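Local structure of beta-N-acetylhexosaminidase (Bacteroides fragilis, 4PYS) at residues L45-L50 with S54-C59; E78-R83 with I103-Q108; R107-G112 with L117-V122. The protein probably hydrolyses terminal beta-linked N-acetylhexosamine residues from glycans and related conjugates, as a family 20 glycoside hydrolase that also binds a zinc ion. All coordinates share one frame; numbering follows the deposited sequence.

Interaction 1: L45-L50 with S54-C59; sequences LFYEKL and SAVEWC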
loop_
_atom_site.group_PDB
_atom_site.type_symbol
_atom_site.label_atom_id
_atom_site.label_comp_id
_atom_site.label_asym_id
_atom_site.label_seq_id
_atom_site.Cartn_x
_atom_site.Cartn_y
_atom_site.Cartn_z
ATOM N N LEU A 45 -17.030 -7.403 -6.489
ATOM C CA LEU A 45 -16.013 -8.330 -5.983
ATOM C C LEU A 45 -16.608 -9.713 -5.741
ATOM O O LEU A 45 -15.977 -10.735 -6.029
ATOM C CB LEU A 45 -15.366 -7.799 -4.699
ATOM C CG LEU A 45 -14.212 -8.624 -4.120
ATOM C CD1 LEU A 45 -13.037 -8.668 -5.099
ATOM C CD2 LEU A 45 -13.759 -8.072 -2.769
ATOM N N PHE A 46 -17.823 -9.741 -5.205
ATOM C CA PHE A 46 -18.519 -11.002 -4.980
ATOM C C PHE A 46 -18.747 -11.736 -6.302
ATOM O O PHE A 46 -18.518 -12.948 -6.399
ATOM C CB PHE A 46 -19.864 -10.748 -4.275
ATOM C CG PHE A 46 -20.650 -12.000 -4.020
ATOM C CD1 PHE A 46 -20.425 -12.745 -2.869
ATOM C CD2 PHE A 46 -21.601 -12.442 -4.933
ATOM C CE1 PHE A 46 -21.130 -13.908 -2.630
ATOM C CE2 PHE A 46 -22.313 -13.607 -4.704
ATOM C CZ PHE A 46 -22.079 -14.343 -3.547
ATOM N N TYR A 47 -19.206 -11.013 -7.321
ATOM C CA TYR A 47 -19.463 -11.633 -8.622
ATOM C C TYR A 47 -18.174 -12.172 -9.243
ATOM O O TYR A 47 -18.167 -13.193 -9.929
ATOM C CB TYR A 47 -20.116 -10.638 -9.587
ATOM C CG TYR A 47 -21.516 -10.193 -9.208
ATOM C CD1 TYR A 47 -22.380 -11.036 -8.516
ATOM C CD2 TYR A 47 -21.973 -8.925 -9.551
ATOM C CE1 TYR A 47 -23.657 -10.622 -8.172
ATOM C CE2 TYR A 47 -23.240 -8.505 -9.215
ATOM C CZ TYR A 47 -24.080 -9.358 -8.526
ATOM O OH TYR A 47 -25.345 -8.933 -8.190
ATOM N N GLU A 48 -17.077 -11.476 -8.998
ATOM C CA GLU A 48 -15.798 -11.859 -9.573
ATOM C C GLU A 48 -15.160 -13.065 -8.875
ATOM O O GLU A 48 -14.519 -13.898 -9.523
ATOM C CB GLU A 48 -14.848 -10.659 -9.515
ATOM C CG GLU A 48 -13.489 -10.903 -10.139
ATOM C CD GLU A 48 -12.557 -9.721 -9.957
ATOM O OE1 GLU A 48 -12.947 -8.583 -10.312
ATOM O OE2 GLU A 48 -11.437 -9.935 -9.453
ATOM N N LYS A 49 -15.340 -13.165 -7.562
ATOM C CA LYS A 49 -14.556 -14.116 -6.770
ATOM C C LYS A 49 -15.349 -15.327 -6.283
ATOM O O LYS A 49 -14.765 -16.375 -6.002
ATOM C CB LYS A 49 -13.921 -13.420 -5.566
ATOM C CG LYS A 49 -12.971 -12.256 -5.892
ATOM C CD LYS A 49 -11.807 -12.684 -6.786
ATOM C CE LYS A 49 -10.697 -11.614 -6.788
ATOM N NZ LYS A 49 -9.674 -11.859 -7.879
ATOM N N LEU A 50 -16.671 -15.189 -6.192
ATOM C CA LEU A 50 -17.497 -16.230 -5.569
ATOM C C LEU A 50 -18.600 -16.793 -6.471
ATOM O O LEU A 50 -18.581 -17.977 -6.817
ATOM C CB LEU A 50 -18.087 -15.712 -4.250
ATOM C CG LEU A 50 -17.052 -15.501 -3.141
ATOM C CD1 LEU A 50 -17.619 -14.694 -1.990
ATOM C CD2 LEU A 50 -16.573 -16.860 -2.658
ATOM N N SER A 54 -24.810 -13.997 -13.100
ATOM C CA SER A 54 -25.779 -14.798 -13.849
ATOM C C SER A 54 -26.427 -15.870 -12.974
ATOM O O SER A 54 -27.509 -16.365 -13.289
ATOM C CB SER A 54 -25.120 -15.456 -15.067
ATOM O OG SER A 54 -24.173 -16.431 -14.660
ATOM N N ALA A 55 -25.758 -16.226 -11.879
ATOM C CA ALA A 55 -26.252 -17.268 -10.981
ATOM C C ALA A 55 -26.943 -16.698 -9.742
ATOM O O ALA A 55 -27.432 -17.454 -8.896
ATOM C CB ALA A 55 -25.113 -18.181 -10.564
ATOM N N VAL A 56 -26.977 -15.372 -9.637
ATOM C CA VAL A 56 -27.574 -14.698 -8.481
ATOM C C VAL A 56 -29.006 -14.220 -8.753
ATOM O O VAL A 56 -29.283 -13.625 -9.795
ATOM C CB VAL A 56 -26.696 -13.515 -8.019
ATOM C CG1 VAL A 56 -27.430 -12.655 -7.001
ATOM C CG2 VAL A 56 -25.397 -14.031 -7.423
ATOM N N GLU A 57 -29.913 -14.509 -7.819
ATOM C CA GLU A 57 -31.284 -13.997 -7.859
ATOM C C GLU A 57 -31.475 -13.079 -6.660
ATOM O O GLU A 57 -31.371 -13.534 -5.523
ATOM C CB GLU A 57 -32.298 -15.133 -7.715
ATOM C CG GLU A 57 -32.481 -16.042 -8.909
ATOM C CD GLU A 57 -33.577 -17.068 -8.663
ATOM O OE1 GLU A 57 -34.471 -16.800 -7.828
ATOM O OE2 GLU A 57 -33.539 -18.143 -9.299
ATOM N N TRP A 58 -31.760 -11.802 -6.891
ATOM C CA TRP A 58 -31.987 -10.887 -5.772
ATOM C C TRP A 58 -33.417 -10.978 -5.248
ATOM O O TRP A 58 -34.381 -10.806 -5.995
ATOM C CB TRP A 58 -31.603 -9.456 -6.146
ATOM C CG TRP A 58 -30.132 -9.311 -6.285
ATOM C CD1 TRP A 58 -29.402 -9.363 -7.440
ATOM C CD2 TRP A 58 -29.194 -9.119 -5.224
ATOM N NE1 TRP A 58 -28.067 -9.199 -7.161
ATOM C CE2 TRP A 58 -27.911 -9.052 -5.806
ATOM C CE3 TRP A 58 -29.313 -8.991 -3.836
ATOM C CZ2 TRP A 58 -26.758 -8.863 -5.048
ATOM C CZ3 TRP A 58 -28.165 -8.808 -3.081
ATOM C CH2 TRP A 58 -26.903 -8.743 -3.690
ATOM N N CYS A 59 -33.533 -11.274 -3.956
ATOM C CA CYS A 59 -34.823 -11.505 -3.308
ATOM C C CYS A 59 -35.309 -10.273 -2.571
ATOM O O CYS A 59 -34.510 -9.513 -2.017
ATOM C CB CYS A 59 -34.707 -12.642 -2.295
ATOM S SG CYS A 59 -34.498 -14.260 -3.021
#
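Y47 of helix 43-49 meets V56 of strand 56-58, the last two elements of the beta-alpha-beta unit that begins with strand 31-35. The short axes of helix and strand stay 12.3 Å apart and run nearly antiparallel, at 154°, so the space between them is bridged by side chains alone. The tighter part is apolar. V56 directs its CG2 branch at two aromatic edges, lying near the plane of each ring: V56 CG2 is 3.9 Å from Y47 CE1, and V56 CG2 is also 4.1 Å from F46 CE2. F46 reaches this spot with its CG anti to the backbone N (chi1 179°); it is buried, meets W69 almost perpendicularly and rests on M33 of strand 31-35. L50 CB lies over one face of the F46 ring, toward its rim.

The solvent side is looser and is held by one polar bond. W58 is exposed, yet its indole N-H reaches Y47: W58 NE1 donates to Y47 OH over 2.9 Å. The hydroxyl oxygen lies almost in the indole plane, but the angle at the hydrogen is 147°, so the bond is bent. V56 CG1 lies 3.5 Å above the same indole, toward its rim, which places V56 against both partners of the bond. Since the indole N-H is the donor, the phenol oxygen accepts here. The chemistry thus implies an apolar contact closed on its exposed side by a neutral hydrogen bond, without any salt bridge between the two segments.

Interaction 2: E78-R83 with I103-Q108; sequences EGYRIR and IQSLRQ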
loop_
_atom_site.group_PDB
_atom_site.type_symbol
_atom_site.label_atom_id
_atom_site.label_comp_id
_atom_site.label_asym_id
_atom_site.label_seq_id
_atom_site.Cartn_x
_atom_site.Cartn_y
_atom_site.Cartn_z
ATOM N N GLU A 78 -14.631 -1.339 9.566
ATOM C CA GLU A 78 -14.039 -2.420 8.784
ATOM C C GLU A 78 -14.307 -3.825 9.328
ATOM O O GLU A 78 -13.759 -4.801 8.807
ATOM C CB GLU A 78 -12.529 -2.220 8.598
ATOM C CG GLU A 78 -12.121 -0.811 8.186
ATOM C CD GLU A 78 -10.647 -0.743 7.854
ATOM O OE1 GLU A 78 -9.829 -0.558 8.790
ATOM O OE2 GLU A 78 -10.320 -0.900 6.658
ATOM N N GLY A 79 -15.140 -3.937 10.356
ATOM C CA GLY A 79 -15.401 -5.243 10.949
ATOM C C GLY A 79 -16.551 -5.969 10.281
ATOM O O GLY A 79 -17.382 -5.353 9.622
ATOM N N TYR A 80 -16.612 -7.286 10.452
ATOM C CA TYR A 80 -17.731 -8.040 9.897
ATOM C C TYR A 80 -18.033 -9.245 10.771
ATOM O O TYR A 80 -17.229 -9.622 11.635
ATOM C CB TYR A 80 -17.422 -8.486 8.460
ATOM C CG TYR A 80 -16.279 -9.466 8.396
ATOM C CD1 TYR A 80 -14.965 -9.029 8.271
ATOM C CD2 TYR A 80 -16.515 -10.835 8.468
ATOM C CE1 TYR A 80 -13.911 -9.939 8.238
ATOM C CE2 TYR A 80 -15.472 -11.745 8.440
ATOM C CZ TYR A 80 -14.178 -11.290 8.316
ATOM O OH TYR A 80 -13.148 -12.205 8.296
ATOM N N ARG A 81 -19.199 -9.840 10.547
ATOM C CA ARG A 81 -19.529 -11.115 11.160
ATOM C C ARG A 81 -20.112 -11.986 10.062
ATOM O O ARG A 81 -20.895 -11.510 9.229
ATOM C CB ARG A 81 -20.548 -10.921 12.292
ATOM C CG ARG A 81 -20.944 -12.208 13.012
ATOM C CD ARG A 81 -22.043 -11.954 14.048
ATOM N NE ARG A 81 -21.632 -10.976 15.058
ATOM C CZ ARG A 81 -22.017 -9.701 15.069
ATOM N NH1 ARG A 81 -22.843 -9.241 14.135
ATOM N NH2 ARG A 81 -21.582 -8.879 16.016
ATOM N N ILE A 82 -19.702 -13.249 10.040
ATOM C CA ILE A 82 -20.271 -14.220 9.111
ATOM C C ILE A 82 -20.869 -15.340 9.930
ATOM O O ILE A 82 -20.189 -15.883 10.800
ATOM C CB ILE A 82 -19.195 -14.839 8.202
ATOM C CG1 ILE A 82 -18.564 -13.786 7.278
ATOM C CG2 ILE A 82 -19.798 -15.959 7.361
ATOM C CD1 ILE A 82 -17.366 -14.317 6.459
ATOM N N ARG A 83 -22.132 -15.683 9.681
ATOM C CA ARG A 83 -22.711 -16.891 10.263
ATOM C C ARG A 83 -23.139 -17.799 9.135
ATOM O O ARG A 83 -23.991 -17.425 8.324
ATOM C CB ARG A 83 -23.913 -16.574 11.156
ATOM C CG ARG A 83 -23.545 -15.946 12.486
ATOM C CD ARG A 83 -24.797 -15.490 13.226
ATOM N NE ARG A 83 -25.279 -14.214 12.701
ATOM C CZ ARG A 83 -26.508 -13.755 12.894
ATOM N NH1 ARG A 83 -27.380 -14.480 13.588
ATOM N NH2 ARG A 83 -26.869 -12.581 12.388
ATOM N N ILE A 103 -16.156 -10.976 2.254
ATOM C CA ILE A 103 -16.039 -11.678 0.983
ATOM C C ILE A 103 -14.674 -12.336 0.864
ATOM O O ILE A 103 -14.579 -13.467 0.407
ATOM C CB ILE A 103 -16.291 -10.726 -0.218
ATOM C CG1 ILE A 103 -17.791 -10.415 -0.317
ATOM C CG2 ILE A 103 -15.815 -11.335 -1.543
ATOM C CD1 ILE A 103 -18.112 -9.214 -1.213
ATOM N N GLN A 104 -13.622 -11.647 1.290
ATOM C CA GLN A 104 -12.289 -12.245 1.227
ATOM C C GLN A 104 -12.213 -13.482 2.130
ATOM O O GLN A 104 -11.577 -14.472 1.785
ATOM C CB GLN A 104 -11.204 -11.235 1.629
ATOM C CG GLN A 104 -11.067 -10.035 0.701
ATOM C CD GLN A 104 -10.585 -10.407 -0.697
ATOM O OE1 GLN A 104 -10.343 -11.582 -1.008
ATOM N NE2 GLN A 104 -10.432 -9.396 -1.545
ATOM N N SER A 105 -12.860 -13.433 3.291
ATOM C CA SER A 105 -12.890 -14.618 4.150
ATOM C C SER A 105 -13.700 -15.769 3.535
ATOM O O SER A 105 -13.288 -16.930 3.617
ATOM C CB SER A 105 -13.404 -14.274 5.555
ATOM O OG SER A 105 -12.446 -13.485 6.246
ATOM N N LEU A 106 -14.844 -15.456 2.930
ATOM C CA LEU A 106 -15.662 -16.486 2.285
ATOM C C LEU A 106 -14.878 -17.175 1.169
ATOM O O LEU A 106 -15.004 -18.387 0.968
ATOM C CB LEU A 106 -16.965 -15.890 1.729
ATOM C CG LEU A 106 -18.048 -15.529 2.748
ATOM C CD1 LEU A 106 -19.197 -14.778 2.072
ATOM C CD2 LEU A 106 -18.570 -16.784 3.439
ATOM N N ARG A 107 -14.067 -16.408 0.438
ATOM C CA ARG A 107 -13.221 -16.981 -0.617
ATOM C C ARG A 107 -12.359 -18.113 -0.088
ATOM O O ARG A 107 -12.219 -19.156 -0.734
ATOM C CB ARG A 107 -12.263 -15.925 -1.163
ATOM C CG ARG A 107 -12.836 -14.959 -2.148
ATOM C CD ARG A 107 -11.731 -13.989 -2.575
ATOM N NE ARG A 107 -10.782 -14.571 -3.528
ATOM C CZ ARG A 107 -9.686 -13.939 -3.947
ATOM N NH1 ARG A 107 -9.406 -12.730 -3.479
ATOM N NH2 ARG A 107 -8.878 -14.507 -4.834
ATOM N N GLN A 108 -11.757 -17.890 1.082
ATOM C CA GLN A 108 -10.863 -18.872 1.684
ATOM C C GLN A 108 -11.592 -19.937 2.492
ATOM O O GLN A 108 -11.036 -21.000 2.755
ATOM C CB GLN A 108 -9.828 -18.171 2.568
ATOM C CG GLN A 108 -8.863 -17.330 1.757
ATOM C CD GLN A 108 -7.751 -16.734 2.589
ATOM O OE1 GLN A 108 -7.231 -17.373 3.507
ATOM N NE2 GLN A 108 -7.377 -15.504 2.273
#
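Strand 80-83 and helix 103-108 run in roughly the same direction, their short axes 9.9 Å apart at closest and crossing at -37°, with I82 and L106 the nearest residues by CA. Y80 and I82, two residues apart on the strand, both point their side chains at the helix. The polar link is Y80 OH to S105 OG at 2.5 Å, a very short hydrogen bond in which either hydroxyl could be the donor. S105 OG approaches the phenol ring obliquely. Y80 has its ring wedged between backbone N and carbonyl carbon (chi1 65°), the crowded position, and this rotation carries the hydroxyl across to the helix. S105 OG is also bonded to K160 NZ, so the buried serine oxygen has two polar partners; the lysine ammonium would probably polarise this hydroxyl pair.

Beside that bond the contact is aliphatic. I82 extends its longer branch, and its CD1 sits 4.0 Å from L106 CG and 4.1 Å from S105 CB. The isoleucine and leucine side chains pass at a slant, with I82 CG2 4.2 Å from L106 CD2. All four touching residues are buried.

The strand is an inner member of the sheet of the N-terminal family 20 domain 2 region, paired antiparallel with strands 89-93 and 117-126, and helix 96-109 lies over one face of it. L106 continues onto F119 of strand 117-126, while I103 turns from strand 80-84 to pack on L45 and F46 of helix 43-49.

Interaction 3: R107-G112 with L117-V122; sequences RQWNTG and LIFPCV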
loop_
_atom_site.group_PDB
_atom_site.type_symbol
_atom_site.label_atom_id
_atom_site.label_comp_id
_atom_site.label_asym_id
_atom_site.label_seq_id
_atom_site.Cartn_x
_atom_site.Cartn_y
_atom_site.Cartn_z
ATOM N N ARG A 107 -14.067 -16.408 0.438
ATOM C CA ARG A 107 -13.221 -16.981 -0.617
ATOM C C ARG A 107 -12.359 -18.113 -0.088
ATOM O O ARG A 107 -12.219 -19.156 -0.734
ATOM C CB ARG A 107 -12.263 -15.925 -1.163
ATOM C CG ARG A 107 -12.836 -14.959 -2.148
ATOM C CD ARG A 107 -11.731 -13.989 -2.575
ATOM N NE ARG A 107 -10.782 -14.571 -3.528
ATOM C CZ ARG A 107 -9.686 -13.939 -3.947
ATOM N NH1 ARG A 107 -9.406 -12.730 -3.479
ATOM N NH2 ARG A 107 -8.878 -14.507 -4.834
ATOM N N GLN A 108 -11.757 -17.890 1.082
ATOM C CA GLN A 108 -10.863 -18.872 1.684
ATOM C C GLN A 108 -11.592 -19.937 2.492
ATOM O O GLN A 108 -11.036 -21.000 2.755
ATOM C CB GLN A 108 -9.828 -18.171 2.568
ATOM C CG GLN A 108 -8.863 -17.330 1.757
ATOM C CD GLN A 108 -7.751 -16.734 2.589
ATOM O OE1 GLN A 108 -7.231 -17.373 3.507
ATOM N NE2 GLN A 108 -7.377 -15.504 2.273
ATOM N N TRP A 109 -12.830 -19.658 2.885
ATOM C CA TRP A 109 -13.574 -20.585 3.720
ATOM C C TRP A 109 -14.252 -21.675 2.882
ATOM O O TRP A 109 -14.498 -22.773 3.367
ATOM C CB TRP A 109 -14.595 -19.821 4.583
ATOM C CG TRP A 109 -15.180 -20.649 5.688
ATOM C CD1 TRP A 109 -16.467 -21.099 5.790
ATOM C CD2 TRP A 109 -14.494 -21.123 6.855
ATOM N NE1 TRP A 109 -16.621 -21.828 6.948
ATOM C CE2 TRP A 109 -15.420 -21.862 7.614
ATOM C CE3 TRP A 109 -13.181 -20.997 7.327
ATOM C CZ2 TRP A 109 -15.073 -22.476 8.831
ATOM C CZ3 TRP A 109 -12.839 -21.602 8.529
ATOM C CH2 TRP A 109 -13.778 -22.333 9.266
ATOM N N ASN A 110 -14.549 -21.361 1.624
ATOM C CA ASN A 110 -15.058 -22.355 0.682
ATOM C C ASN A 110 -14.098 -23.546 0.609
ATOM O O ASN A 110 -12.889 -23.353 0.439
ATOM C CB ASN A 110 -15.195 -21.697 -0.697
ATOM C CG ASN A 110 -15.584 -22.679 -1.785
ATOM O OD1 ASN A 110 -16.308 -23.642 -1.541
ATOM N ND2 ASN A 110 -15.092 -22.442 -2.998
ATOM N N THR A 111 -14.613 -24.769 0.750
ATOM C CA THR A 111 -13.730 -25.937 0.784
ATOM C C THR A 111 -13.092 -26.220 -0.576
ATOM O O THR A 111 -11.971 -26.733 -0.653
ATOM C CB THR A 111 -14.453 -27.212 1.234
ATOM O OG1 THR A 111 -15.245 -27.719 0.154
ATOM C CG2 THR A 111 -15.333 -26.948 2.444
ATOM N N GLY A 112 -13.813 -25.898 -1.647
ATOM C CA GLY A 112 -13.349 -26.210 -2.989
ATOM C C GLY A 112 -13.375 -27.707 -3.258
ATOM O O GLY A 112 -12.719 -28.192 -4.180
ATOM N N LEU A 117 -20.144 -23.750 -4.229
ATOM C CA LEU A 117 -19.569 -23.355 -2.955
ATOM C C LEU A 117 -19.964 -24.328 -1.848
ATOM O O LEU A 117 -21.093 -24.824 -1.816
ATOM C CB LEU A 117 -20.026 -21.943 -2.596
ATOM C CG LEU A 117 -19.632 -20.824 -3.560
ATOM C CD1 LEU A 117 -20.324 -19.543 -3.164
ATOM C CD2 LEU A 117 -18.132 -20.623 -3.556
ATOM N N ILE A 118 -19.021 -24.617 -0.958
ATOM C CA ILE A 118 -19.294 -25.458 0.202
ATOM C C ILE A 118 -18.682 -24.779 1.406
ATOM O O ILE A 118 -17.462 -24.577 1.455
ATOM C CB ILE A 118 -18.691 -26.863 0.063
ATOM C CG1 ILE A 118 -19.328 -27.605 -1.112
ATOM C CG2 ILE A 118 -18.895 -27.654 1.350
ATOM C CD1 ILE A 118 -18.916 -29.052 -1.209
ATOM N N PHE A 119 -19.531 -24.409 2.362
ATOM C CA PHE A 119 -19.086 -23.659 3.530
ATOM C C PHE A 119 -19.380 -24.418 4.814
ATOM O O PHE A 119 -20.544 -24.637 5.153
ATOM C CB PHE A 119 -19.797 -22.310 3.605
ATOM C CG PHE A 119 -19.457 -21.372 2.484
ATOM C CD1 PHE A 119 -18.171 -20.863 2.351
ATOM C CD2 PHE A 119 -20.430 -20.974 1.579
ATOM C CE1 PHE A 119 -17.860 -19.985 1.323
ATOM C CE2 PHE A 119 -20.131 -20.091 0.552
ATOM C CZ PHE A 119 -18.846 -19.596 0.424
ATOM N N PRO A 120 -18.327 -24.816 5.543
ATOM C CA PRO A 120 -18.577 -25.462 6.839
ATOM C C PRO A 120 -19.276 -24.482 7.759
ATOM O O PRO A 120 -18.978 -23.288 7.708
ATOM C CB PRO A 120 -17.169 -25.770 7.358
ATOM C CG PRO A 120 -16.320 -25.881 6.099
ATOM C CD PRO A 120 -16.901 -24.846 5.160
ATOM N N CYS A 121 -20.212 -24.957 8.567
ATOM C CA CYS A 121 -20.931 -24.056 9.458
ATOM C C CYS A 121 -19.968 -23.410 10.449
ATOM O O CYS A 121 -19.006 -24.042 10.903
ATOM C CB CYS A 121 -22.064 -24.793 10.166
ATOM S SG CYS A 121 -23.325 -25.368 9.006
ATOM N N VAL A 122 -20.215 -22.144 10.765
ATOM C CA VAL A 122 -19.240 -21.355 11.509
ATOM C C VAL A 122 -19.841 -20.015 11.907
ATOM O O VAL A 122 -20.804 -19.546 11.294
ATOM C CB VAL A 122 -17.971 -21.111 10.648
ATOM C CG1 VAL A 122 -18.248 -20.090 9.547
ATOM C CG2 VAL A 122 -16.796 -20.651 11.505
#
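W109 NE1 donates to P120 O over 2.9 Å in a nearly straight bond, 172° at the hydrogen; the acceptor lies close to the indole plane, although the donor is tilted somewhat from the carbonyl plane. N110 adds a second bond: its OD1 accepts from I118 N at 2.9 Å and 173°. N110 CG, anti to the backbone N (chi1 174°), turns OD1 toward I118 N, which sits tilted from the amide plane, and a weak bond from G112 N to the same oxygen closes an Asx turn. The third bond is between backbones, T111 N to I118 O at 2.9 Å. That carbonyl also receives a CA-H...O contact from N110 CA, at 3.4 Å.

Together these bonds fasten the end of helix 96-109, which N110 is the first residue to leave, to the start of strand 117-126, at the connection between the two within the family 20 domain 2 region. That strand pairs antiparallel with strands 17-21, 23-27 and 80-84.

Outward, the indole packs on the strand side chains. W109 CD1 is 3.8 Å from F119 CD1, and P120 CD lies 3.5 Å from W109 NE1. V122 comes from the opposite direction, its CG2 3.7 Å from W109 CZ2. T111 CG2 packs against P120 CD and CG, and T111 OG1 lies near I118 CB, while that hydroxyl is hydrogen-bonded to E113. At the other end, the L117 and N110 side chains cross at about a right angle, with L117 CD2 near N110 ND2.

How the interactions relate
From the N terminus, interaction 1 comes first and closes the short connection 51-53 between helix 43-49 and strand 56-58. Interaction 2 opens after it and spans a longer excursion, through strand 89-93 and into helix 96-109. Interaction 3 starts on R107 and Q108, the last two residues of interaction 2, and closes the turn 113-116 back to the sheet. Interaction 1 is thus in series with the others, while interaction 3 begins where interaction 2 ends; none nests within another. They meet in space, however: F46 packs on I103, L50 reaches both R107 and L117, and the L106 carbonyl approaches the F119 ring. Together they tie helices 43-49 and 96-109 to one mixed sheet.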